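Local coordinates for protein cyclopropane mycolic acid synthase 1 (Mycobacterium tuberculosis, PDB 1KPH) that transfers a methylene group from S-adenosyl-L-methionine to the distal double bond of an alpha mycolic acid, closing a cyclopropane ring, at residues G203-I208 against G276-N281; I53-G58 against Q226-H231; L69-G74 against A121-F126. All blocks are in the same frame, centred on the assembly; numbering follows the deposited sequence.

All three contacts reach the same mixed beta-sheet. Neighbouring strands 278-286 and 221-227 each supply one side of contacts 1 and 2, whose centres are about 15 Å apart. These two contacts touch: Asp-279 OD1 lies 2.7 Å from Ser-227 OG, a probable hydrogen bond. Contact 3 joins strand 67-71 to the loop after strand 116-119. Its centre is about 21 Å from each of the others. Along the chain, contact 3 falls wholly between the two segments of contact 2, and it closes before contact 1 opens. The segments of contacts 1 and 2 alternate. Contact 3 lines part of the S-adenosyl-L-homocysteine site and contact 1 part of the didecyl-dimethyl-ammonium pocket. Contact 2 packs helix 45-57 against the sheet.

Contact 1 (G203-I208 against G276-N281); sequences GRLPSI and GYIDVN. With 10A (didecyl-dimethyl-ammonium), chain G.
Ile-278 meets Leu-205 just after a Schellman motif, with Gly-276 as C-prime residue, has ended helix 256-275. In Ile-278, CG1 lies between the backbone N and the carbonyl carbon (chi1 51°), and CG2 sits beside the backbone N. CG2 is the branch that touches Leu-205 CD1, at 4.0 Å. The two side chains cross at about a right angle. Both also line the pocket of didecyl-dimethyl-ammonium. Its C22 end carbon lies 3.4 Å from Leu-205 CD1 and 3.9 Å from Ile-278 CG2. Leu-205 CG packs 3.4 Å from ligand atom C3, on the other tail, so this leucine touches both tails. Ile-278 is also close to Cys-269, the probable active-site residue, with about 5 Å between the side chains.

Strand 278-286 lies in the sheet between strands 163-171 and 221-227. Backbone hydrogen bonds tie Asp-279 to Thr-170 and Val-280 to Leu-228. Asp-279 OD1 accepts Val-280 N at 2.6 Å, from above the carboxylate plane. Val-280 turns to His-167 and Tyr-232 and belongs to the carbonate pocket. Asn-281 then crosses Ile-208 at about a right angle. Its ND2 lies 3.8 Å from Ile-208 CD1, at the first turn of helix 208-217. The same ND2 makes weak hydrogen bonds to Asp-279 OD2 (3.3 Å) and to Thr-170 OG1.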
loop_
_atom_site.group_PDB
_atom_site.type_symbol
_atom_site.label_atom_id
_atom_site.label_comp_id
_atom_site.label_asym_id
_atom_site.label_seq_id
_atom_site.Cartn_x
_atom_site.Cartn_y
_atom_site.Cartn_z
ATOM N N GLY A 203 -4.817 6.929 -10.168
ATOM C CA GLY A 203 -5.004 5.590 -9.639
ATOM C C GLY A 203 -5.651 4.641 -10.633
ATOM O O GLY A 203 -6.426 5.059 -11.492
ATOM N N ARG A 204 -5.340 3.356 -10.506
ATOM C CA ARG A 204 -5.881 2.338 -11.395
ATOM C C ARG A 204 -5.790 0.978 -10.705
ATOM O O ARG A 204 -4.731 0.604 -10.204
ATOM C CB ARG A 204 -5.072 2.318 -12.689
ATOM C CG ARG A 204 -5.574 1.360 -13.752
ATOM C CD ARG A 204 -6.763 1.911 -14.522
ATOM N NE ARG A 204 -7.002 1.123 -15.730
ATOM C CZ ARG A 204 -7.964 1.365 -16.615
ATOM N NH1 ARG A 204 -8.796 2.383 -16.436
ATOM N NH2 ARG A 204 -8.090 0.589 -17.683
ATOM N N LEU A 205 -6.894 0.239 -10.671
ATOM C CA LEU A 205 -6.889 -1.070 -10.030
ATOM C C LEU A 205 -6.620 -2.210 -10.989
ATOM O O LEU A 205 -7.198 -2.285 -12.073
ATOM C CB LEU A 205 -8.217 -1.354 -9.331
ATOM C CG LEU A 205 -8.565 -0.597 -8.053
ATOM C CD1 LEU A 205 -9.823 -1.204 -7.470
ATOM C CD2 LEU A 205 -7.421 -0.686 -7.053
ATOM N N PRO A 206 -5.733 -3.126 -10.593
ATOM C CA PRO A 206 -5.398 -4.276 -11.426
ATOM C C PRO A 206 -6.330 -5.424 -11.061
ATOM O O PRO A 206 -6.789 -5.517 -9.921
ATOM C CB PRO A 206 -3.967 -4.573 -11.015
ATOM C CG PRO A 206 -4.033 -4.332 -9.532
ATOM C CD PRO A 206 -4.827 -3.037 -9.434
ATOM N N SER A 207 -6.625 -6.282 -12.026
ATOM C CA SER A 207 -7.463 -7.441 -11.765
ATOM C C SER A 207 -6.457 -8.493 -11.322
ATOM O O SER A 207 -5.258 -8.334 -11.556
ATOM C CB SER A 207 -8.151 -7.911 -13.044
ATOM O OG SER A 207 -7.208 -8.516 -13.913
ATOM N N ILE A 208 -6.926 -9.560 -10.684
ATOM C CA ILE A 208 -6.024 -10.612 -10.238
ATOM C C ILE A 208 -5.315 -11.248 -11.442
ATOM O O ILE A 208 -4.095 -11.429 -11.430
ATOM C CB ILE A 208 -6.788 -11.691 -9.426
ATOM C CG1 ILE A 208 -7.229 -11.094 -8.079
ATOM C CG2 ILE A 208 -5.911 -12.922 -9.218
ATOM C CD1 ILE A 208 -8.046 -12.034 -7.196
ATOM N N GLY A 276 -18.077 -6.762 -1.654
ATOM C CA GLY A 276 -17.248 -7.572 -2.528
ATOM C C GLY A 276 -16.894 -7.074 -3.919
ATOM O O GLY A 276 -16.399 -7.857 -4.730
ATOM N N TYR A 277 -17.129 -5.799 -4.216
ATOM C CA TYR A 277 -16.789 -5.289 -5.543
ATOM C C TYR A 277 -15.282 -5.139 -5.691
ATOM O O TYR A 277 -14.760 -5.127 -6.803
ATOM C CB TYR A 277 -17.474 -3.947 -5.822
ATOM C CG TYR A 277 -18.968 -4.061 -6.025
ATOM C CD1 TYR A 277 -19.690 -3.043 -6.652
ATOM C CD2 TYR A 277 -19.665 -5.180 -5.573
ATOM C CE1 TYR A 277 -21.072 -3.143 -6.823
ATOM C CE2 TYR A 277 -21.038 -5.289 -5.737
ATOM C CZ TYR A 277 -21.737 -4.271 -6.359
ATOM O OH TYR A 277 -23.100 -4.395 -6.506
ATOM N N ILE A 278 -14.588 -5.019 -4.566
ATOM C CA ILE A 278 -13.136 -4.899 -4.585
ATOM C C ILE A 278 -12.535 -5.859 -3.572
ATOM O O ILE A 278 -13.186 -6.245 -2.601
ATOM C CB ILE A 278 -12.674 -3.456 -4.289
ATOM C CG1 ILE A 278 -13.334 -2.938 -3.013
ATOM C CG2 ILE A 278 -13.004 -2.558 -5.480
ATOM C CD1 ILE A 278 -13.009 -1.487 -2.717
ATOM N N ASP A 279 -11.288 -6.243 -3.813
ATOM C CA ASP A 279 -10.582 -7.194 -2.965
ATOM C C ASP A 279 -9.177 -6.644 -2.718
ATOM O O ASP A 279 -8.803 -5.603 -3.263
ATOM C CB ASP A 279 -10.512 -8.541 -3.708
ATOM C CG ASP A 279 -10.148 -9.716 -2.807
ATOM O OD1 ASP A 279 -9.831 -9.517 -1.618
ATOM O OD2 ASP A 279 -10.180 -10.861 -3.310
ATOM N N VAL A 280 -8.413 -7.329 -1.877
ATOM C CA VAL A 280 -7.038 -6.931 -1.589
ATOM C C VAL A 280 -6.285 -8.240 -1.390
ATOM O O VAL A 280 -6.708 -9.104 -0.619
ATOM C CB VAL A 280 -6.938 -6.020 -0.329
ATOM C CG1 VAL A 280 -7.496 -6.724 0.892
ATOM C CG2 VAL A 280 -5.486 -5.615 -0.102
ATOM N N ASN A 281 -5.178 -8.397 -2.106
ATOM C CA ASN A 281 -4.426 -9.642 -2.037
ATOM C C ASN A 281 -2.921 -9.499 -1.907
ATOM O O ASN A 281 -2.328 -8.534 -2.393
ATOM C CB ASN A 281 -4.711 -10.478 -3.291
ATOM C CG ASN A 281 -6.141 -10.970 -3.357
ATOM O OD1 ASN A 281 -6.473 -12.012 -2.797
ATOM N ND2 ASN A 281 -6.997 -10.211 -4.033
HETATM C C1 10A G . -10.797 2.185 -10.101
HETATM C C2 10A G . -9.713 3.212 -9.755
HETATM C C3 10A G . -8.968 2.783 -8.486
HETATM C C4 10A G . -7.862 3.736 -8.008
HETATM C C5 10A G . -7.259 3.125 -6.735
HETATM C C6 10A G . -6.167 3.960 -6.048
HETATM C C7 10A G . -5.782 3.154 -4.797
HETATM C C8 10A G . -4.813 3.857 -3.843
HETATM C C9 10A G . -4.598 2.937 -2.622
HETATM C C10 10A G . -3.810 3.671 -1.538
HETATM N N1 10A G . -3.632 3.102 -0.120
HETATM C C11 10A G . -2.891 4.164 0.666
HETATM C C12 10A G . -2.755 1.876 -0.124
HETATM C C13 10A G . -4.913 2.699 0.627
HETATM C C14 10A G . -6.097 3.687 0.869
HETATM C C15 10A G . -7.443 3.059 1.306
HETATM C C16 10A G . -8.161 2.076 0.352
HETATM C C17 10A G . -8.644 2.727 -0.959
HETATM C C18 10A G . -9.381 1.747 -1.880
HETATM C C19 10A G . -9.845 2.460 -3.158
HETATM C C20 10A G . -10.625 1.471 -4.039
HETATM C C21 10A G . -11.147 2.144 -5.311
HETATM C C22 10A G . -11.931 1.111 -6.121
#

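Contact 2 (I53-G58 against Q226-H231); sequences IDLALG and QSLQPH
Leu-55 and Gln-226 approach from opposite directions, and both leucine methyls rest against the glutamine's terminal amide. Leu-55 leaves helix 45-57 with CG anti to the backbone N (chi1 177°), which points its branched end at the strand. CD1 is 3.6 Å from Gln-226 OE1. CD2 lies 3.8 Å from Gln-226 NE2, and at much the same distance from OE1. The branched end of the leucine is therefore set against the whole amide rather than one corner of it. Gln-226 comes from near the end of strand 221-227. It is stretched out, with CG anti to its own backbone N and the chain extended beyond it, and this carries the amide across to the helix.

Leu-228 adds a second, lighter touch. Its CD2 lies 4.1 Å from Leu-55 CD2, so this Leu-55 methyl is shared between an amide and a leucine. Leu-228 also packs on Val-280 of strand 278-286, His-167 of strand 163-171 and Cys-35. Between Gln-226 and Leu-228, Ser-227 makes an ST turn: its OG accepts Gln-229 N at 3.3 Å as the chain turns from the strand toward helix 229-245.

In the fold, the contact packs helix 45-57 against the outermost strand 221-227 of the sheet. Another side of the helix faces helix 77-86, where Asp-54 forms a salt bridge with Arg-81 and Leu-57 packs on Ala-82.

Across the two segments, the chemistry is van der Waals packing. The amide oxygen is hydrogen-bonded to Lys-59 NZ, just past the 53-58 segment. The lysine probably polarises the carbonyl and helps fix the flat amide, while the leucine methyls supply shape and apolar contact.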
loop_
_atom_site.group_PDB
_atom_site.type_symbol
_atom_site.label_atom_id
_atom_site.label_comp_id
_atom_site.label_asym_id
_atom_site.label_seq_id
_atom_site.Cartn_x
_atom_site.Cartn_y
_atom_site.Cartn_z
ATOM N N ILE A 53 1.944 -6.438 8.738
ATOM C CA ILE A 53 3.352 -6.294 8.393
ATOM C C ILE A 53 4.096 -7.630 8.563
ATOM O O ILE A 53 4.849 -8.050 7.678
ATOM C CB ILE A 53 4.028 -5.195 9.260
ATOM C CG1 ILE A 53 3.409 -3.832 8.924
ATOM C CG2 ILE A 53 5.523 -5.185 9.018
ATOM C CD1 ILE A 53 4.069 -2.651 9.601
ATOM N N ASP A 54 3.870 -8.298 9.690
ATOM C CA ASP A 54 4.511 -9.586 9.958
ATOM C C ASP A 54 4.074 -10.648 8.947
ATOM O O ASP A 54 4.875 -11.490 8.540
ATOM C CB ASP A 54 4.192 -10.042 11.384
ATOM C CG ASP A 54 4.985 -9.272 12.435
ATOM O OD1 ASP A 54 4.568 -9.253 13.613
ATOM O OD2 ASP A 54 6.032 -8.689 12.084
ATOM N N LEU A 55 2.808 -10.602 8.541
ATOM C CA LEU A 55 2.282 -11.546 7.563
ATOM C C LEU A 55 3.045 -11.390 6.252
ATOM O O LEU A 55 3.423 -12.377 5.619
ATOM C CB LEU A 55 0.790 -11.296 7.320
ATOM C CG LEU A 55 0.139 -12.194 6.260
ATOM C CD1 LEU A 55 0.062 -13.631 6.768
ATOM C CD2 LEU A 55 -1.250 -11.678 5.930
ATOM N N ALA A 56 3.276 -10.143 5.851
ATOM C CA ALA A 56 4.000 -9.857 4.617
ATOM C C ALA A 56 5.488 -10.186 4.739
ATOM O O ALA A 56 6.052 -10.880 3.890
ATOM C CB ALA A 56 3.820 -8.386 4.230
ATOM N N LEU A 57 6.129 -9.688 5.792
ATOM C CA LEU A 57 7.553 -9.940 5.978
ATOM C C LEU A 57 7.854 -11.414 6.241
ATOM O O LEU A 57 8.910 -11.922 5.855
ATOM C CB LEU A 57 8.100 -9.084 7.125
ATOM C CG LEU A 57 8.031 -7.560 6.949
ATOM C CD1 LEU A 57 8.741 -6.885 8.122
ATOM C CD2 LEU A 57 8.685 -7.149 5.631
ATOM N N GLY A 58 6.921 -12.095 6.898
ATOM C CA GLY A 58 7.105 -13.500 7.207
ATOM C C GLY A 58 7.113 -14.419 5.997
ATOM O O GLY A 58 7.402 -15.609 6.121
ATOM N N GLN A 226 -3.102 -14.558 -1.087
ATOM C CA GLN A 226 -3.916 -14.520 0.122
ATOM C C GLN A 226 -4.792 -13.279 0.144
ATOM O O GLN A 226 -4.303 -12.157 -0.012
ATOM C CB GLN A 226 -3.019 -14.536 1.357
ATOM C CG GLN A 226 -3.784 -14.487 2.672
ATOM C CD GLN A 226 -2.880 -14.642 3.877
ATOM O OE1 GLN A 226 -1.656 -14.713 3.747
ATOM N NE2 GLN A 226 -3.478 -14.688 5.064
ATOM N N SER A 227 -6.088 -13.479 0.339
ATOM C CA SER A 227 -7.025 -12.365 0.372
ATOM C C SER A 227 -7.277 -11.870 1.793
ATOM O O SER A 227 -7.421 -12.671 2.716
ATOM C CB SER A 227 -8.357 -12.780 -0.262
ATOM O OG SER A 227 -9.318 -11.746 -0.158
ATOM N N LEU A 228 -7.336 -10.549 1.953
ATOM C CA LEU A 228 -7.599 -9.931 3.252
ATOM C C LEU A 228 -8.877 -9.097 3.149
ATOM O O LEU A 228 -9.124 -8.204 3.964
ATOM C CB LEU A 228 -6.434 -9.022 3.658
ATOM C CG LEU A 228 -5.039 -9.634 3.778
ATOM C CD1 LEU A 228 -4.094 -8.592 4.374
ATOM C CD2 LEU A 228 -5.085 -10.874 4.656
ATOM N N GLN A 229 -9.687 -9.412 2.143
ATOM C CA GLN A 229 -10.932 -8.706 1.853
ATOM C C GLN A 229 -11.768 -8.225 3.044
ATOM O O GLN A 229 -12.012 -7.026 3.187
ATOM C CB GLN A 229 -11.794 -9.565 0.920
ATOM C CG GLN A 229 -13.012 -8.858 0.353
ATOM C CD GLN A 229 -13.736 -9.706 -0.675
ATOM O OE1 GLN A 229 -14.159 -10.824 -0.382
ATOM N NE2 GLN A 229 -13.881 -9.180 -1.890
ATOM N N PRO A 230 -12.220 -9.144 3.913
ATOM C CA PRO A 230 -13.027 -8.702 5.058
ATOM C C PRO A 230 -12.290 -7.792 6.027
ATOM O O PRO A 230 -12.902 -6.954 6.696
ATOM C CB PRO A 230 -13.446 -10.016 5.710
ATOM C CG PRO A 230 -12.263 -10.897 5.443
ATOM C CD PRO A 230 -11.969 -10.595 3.982
ATOM N N HIS A 231 -10.976 -7.956 6.108
ATOM C CA HIS A 231 -10.179 -7.139 7.008
ATOM C C HIS A 231 -10.146 -5.668 6.605
ATOM O O HIS A 231 -9.966 -4.799 7.457
ATOM C CB HIS A 231 -8.750 -7.674 7.078
ATOM C CG HIS A 231 -8.649 -9.052 7.653
ATOM N ND1 HIS A 231 -8.772 -9.307 9.001
ATOM C CD2 HIS A 231 -8.461 -10.253 7.058
ATOM C CE1 HIS A 231 -8.661 -10.606 9.213
ATOM N NE2 HIS A 231 -8.471 -11.204 8.050
#

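Contact 3 (L69-G74 against A121-F126); sequences LDVGCG and AGWEQF. With SAH (S-adenosyl-L-homocysteine), chain F.
The adenine amino group N6 of S-adenosyl-L-homocysteine is held by both carboxylate oxygens of Glu-124. The bond to OE2 is the sounder one, 3.1 Å long with an angle of 159° at the hydrogen. The bond to OE1 is weak. OE1 also forms a salt bridge with Arg-146, a second-shell residue that probably steadies the carboxylate. Glu-124 bends at chi2 (92°), and its CD comes to lie over the centre of one face of the Trp-123 ring, 3.5 Å above the plane. The backbone of Trp-123 adds a weak bond from its N to adenine N1, so the ligand's base is read at two neighbouring positions.

Between the two segments the contact is apolar and buried. Val-71 CG1 lies 3.9 Å from Trp-123 CD1, and it meets the indole obliquely. The same methyl is also near adenine C2. Farther from the ligand, Leu-69 and Phe-126 slide past each other in opposite directions. Leu-69 CD1 stands over one face of the phenyl ring in a CH-pi contact, 4.2 Å from the ring centroid. Leu-69 CD2 touches ring atom Phe-126 CE2 at 3.8 Å. Phe-126 packs on Val-91 and Leu-93 of strand 89-93 as well.

At the other end of the ligand, its amino N donates to Gly-72 O at 2.8 Å. Gly-74 N makes a weak bond to the ribose O3'. Both glycines have positive phi, and their turn is consistent with a Rossmann-type glycine motif. Strand 67-71 running into this turn, with an acidic loop residue at the adenine, is typical of the cofactor site in Rossmann-like S-adenosylmethionine-dependent methyltransferases.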
loop_
_atom_site.group_PDB
_atom_site.type_symbol
_atom_site.label_atom_id
_atom_site.label_comp_id
_atom_site.label_asym_id
_atom_site.label_seq_id
_atom_site.Cartn_x
_atom_site.Cartn_y
_atom_site.Cartn_z
ATOM N N LEU A 69 14.020 -4.140 0.078
ATOM C CA LEU A 69 13.557 -2.973 -0.663
ATOM C C LEU A 69 12.056 -2.807 -0.450
ATOM O O LEU A 69 11.292 -3.727 -0.719
ATOM C CB LEU A 69 13.835 -3.144 -2.160
ATOM C CG LEU A 69 13.286 -2.037 -3.065
ATOM C CD1 LEU A 69 14.012 -0.731 -2.792
ATOM C CD2 LEU A 69 13.456 -2.443 -4.528
ATOM N N ASP A 70 11.638 -1.646 0.047
ATOM C CA ASP A 70 10.217 -1.383 0.254
ATOM C C ASP A 70 9.774 -0.361 -0.781
ATOM O O ASP A 70 10.051 0.832 -0.640
ATOM C CB ASP A 70 9.952 -0.823 1.654
ATOM C CG ASP A 70 8.469 -0.596 1.921
ATOM O OD1 ASP A 70 7.688 -0.502 0.947
ATOM O OD2 ASP A 70 8.078 -0.499 3.105
ATOM N N VAL A 71 9.094 -0.833 -1.823
ATOM C CA VAL A 71 8.605 0.038 -2.889
ATOM C C VAL A 71 7.311 0.714 -2.456
ATOM O O VAL A 71 6.267 0.075 -2.360
ATOM C CB VAL A 71 8.355 -0.764 -4.184
ATOM C CG1 VAL A 71 7.871 0.162 -5.290
ATOM C CG2 VAL A 71 9.627 -1.466 -4.602
ATOM N N GLY A 72 7.389 2.017 -2.204
ATOM C CA GLY A 72 6.226 2.751 -1.743
ATOM C C GLY A 72 6.162 2.585 -0.240
ATOM O O GLY A 72 5.125 2.232 0.319
ATOM N N CYS A 73 7.296 2.849 0.404
ATOM C CA CYS A 73 7.468 2.711 1.851
ATOM C C CYS A 73 6.510 3.484 2.756
ATOM O O CYS A 73 6.449 3.217 3.956
ATOM C CB CYS A 73 8.910 3.081 2.228
ATOM S SG CYS A 73 9.316 4.853 2.059
ATOM N N GLY A 74 5.772 4.441 2.199
ATOM C CA GLY A 74 4.853 5.215 3.013
ATOM C C GLY A 74 5.578 5.965 4.114
ATOM O O GLY A 74 6.621 6.569 3.870
ATOM N N ALA A 121 12.158 8.929 -4.687
ATOM C CA ALA A 121 12.234 8.485 -6.071
ATOM C C ALA A 121 11.315 7.292 -6.285
ATOM O O ALA A 121 10.887 6.649 -5.328
ATOM C CB ALA A 121 13.662 8.099 -6.408
ATOM N N GLY A 122 11.013 7.000 -7.546
ATOM C CA GLY A 122 10.155 5.870 -7.852
ATOM C C GLY A 122 10.997 4.680 -8.261
ATOM O O GLY A 122 12.185 4.834 -8.552
ATOM N N TRP A 123 10.409 3.488 -8.277
ATOM C CA TRP A 123 11.163 2.307 -8.681
ATOM C C TRP A 123 11.684 2.533 -10.097
ATOM O O TRP A 123 12.634 1.882 -10.529
ATOM C CB TRP A 123 10.285 1.051 -8.654
ATOM C CG TRP A 123 8.996 1.195 -9.403
ATOM C CD1 TRP A 123 7.792 1.591 -8.895
ATOM C CD2 TRP A 123 8.782 0.957 -10.800
ATOM N NE1 TRP A 123 6.841 1.614 -9.886
ATOM C CE2 TRP A 123 7.421 1.230 -11.067
ATOM C CE3 TRP A 123 9.608 0.542 -11.854
ATOM C CZ2 TRP A 123 6.865 1.100 -12.346
ATOM C CZ3 TRP A 123 9.053 0.412 -13.128
ATOM C CH2 TRP A 123 7.694 0.690 -13.360
ATOM N N GLU A 124 11.048 3.460 -10.810
ATOM C CA GLU A 124 11.434 3.790 -12.179
ATOM C C GLU A 124 12.832 4.398 -12.224
ATOM O O GLU A 124 13.477 4.405 -13.270
ATOM C CB GLU A 124 10.451 4.791 -12.796
ATOM C CG GLU A 124 9.011 4.304 -12.963
ATOM C CD GLU A 124 8.125 4.628 -11.770
ATOM O OE1 GLU A 124 6.893 4.708 -11.958
ATOM O OE2 GLU A 124 8.653 4.797 -10.648
ATOM N N GLN A 125 13.289 4.909 -11.084
ATOM C CA GLN A 125 14.602 5.536 -10.985
ATOM C C GLN A 125 15.534 4.759 -10.059
ATOM O O GLN A 125 16.592 5.259 -9.670
ATOM C CB GLN A 125 14.450 6.963 -10.461
ATOM C CG GLN A 125 13.476 7.813 -11.256
ATOM C CD GLN A 125 13.140 9.114 -10.559
ATOM O OE1 GLN A 125 12.679 9.116 -9.417
ATOM N NE2 GLN A 125 13.365 10.231 -11.244
ATOM N N PHE A 126 15.135 3.540 -9.703
ATOM C CA PHE A 126 15.940 2.701 -8.820
ATOM C C PHE A 126 16.380 1.432 -9.536
ATOM O O PHE A 126 15.550 0.631 -9.961
ATOM C CB PHE A 126 15.145 2.316 -7.567
ATOM C CG PHE A 126 15.929 1.496 -6.582
ATOM C CD1 PHE A 126 16.769 2.110 -5.657
ATOM C CD2 PHE A 126 15.852 0.108 -6.598
ATOM C CE1 PHE A 126 17.521 1.349 -4.759
ATOM C CE2 PHE A 126 16.601 -0.659 -5.706
ATOM C CZ PHE A 126 17.437 -0.038 -4.786
HETATM N N SAH F . 3.339 0.841 1.934
HETATM C CA SAH F . 2.918 1.870 2.884
HETATM C CB SAH F . 2.292 3.083 2.163
HETATM C CG SAH F . 1.200 2.830 1.100
HETATM C C SAH F . 1.911 1.306 3.901
HETATM O OXT SAH F . 1.597 2.008 4.878
HETATM C "C5'" SAH F . 1.277 4.274 -1.311
HETATM C "C4'" SAH F . 2.783 4.494 -1.277
HETATM O "O4'" SAH F . 3.451 4.045 -2.487
HETATM C "C3'" SAH F . 3.170 5.960 -1.089
HETATM O "O3'" SAH F . 4.239 6.043 -0.110
HETATM C "C2'" SAH F . 3.619 6.387 -2.465
HETATM O "O2'" SAH F . 4.517 7.499 -2.424
HETATM C "C1'" SAH F . 4.247 5.144 -2.996
HETATM N N9 SAH F . 4.331 5.106 -4.459
HETATM C C8 SAH F . 3.383 5.311 -5.414
HETATM N N7 SAH F . 3.760 5.203 -6.650
HETATM C C5 SAH F . 5.111 4.889 -6.511
HETATM C C6 SAH F . 6.253 4.602 -7.513
HETATM N N6 SAH F . 6.081 4.616 -8.844
HETATM N N1 SAH F . 7.488 4.324 -6.977
HETATM C C2 SAH F . 7.648 4.311 -5.626
HETATM N N3 SAH F . 6.729 4.544 -4.656
HETATM C C4 SAH F . 5.474 4.828 -5.176
#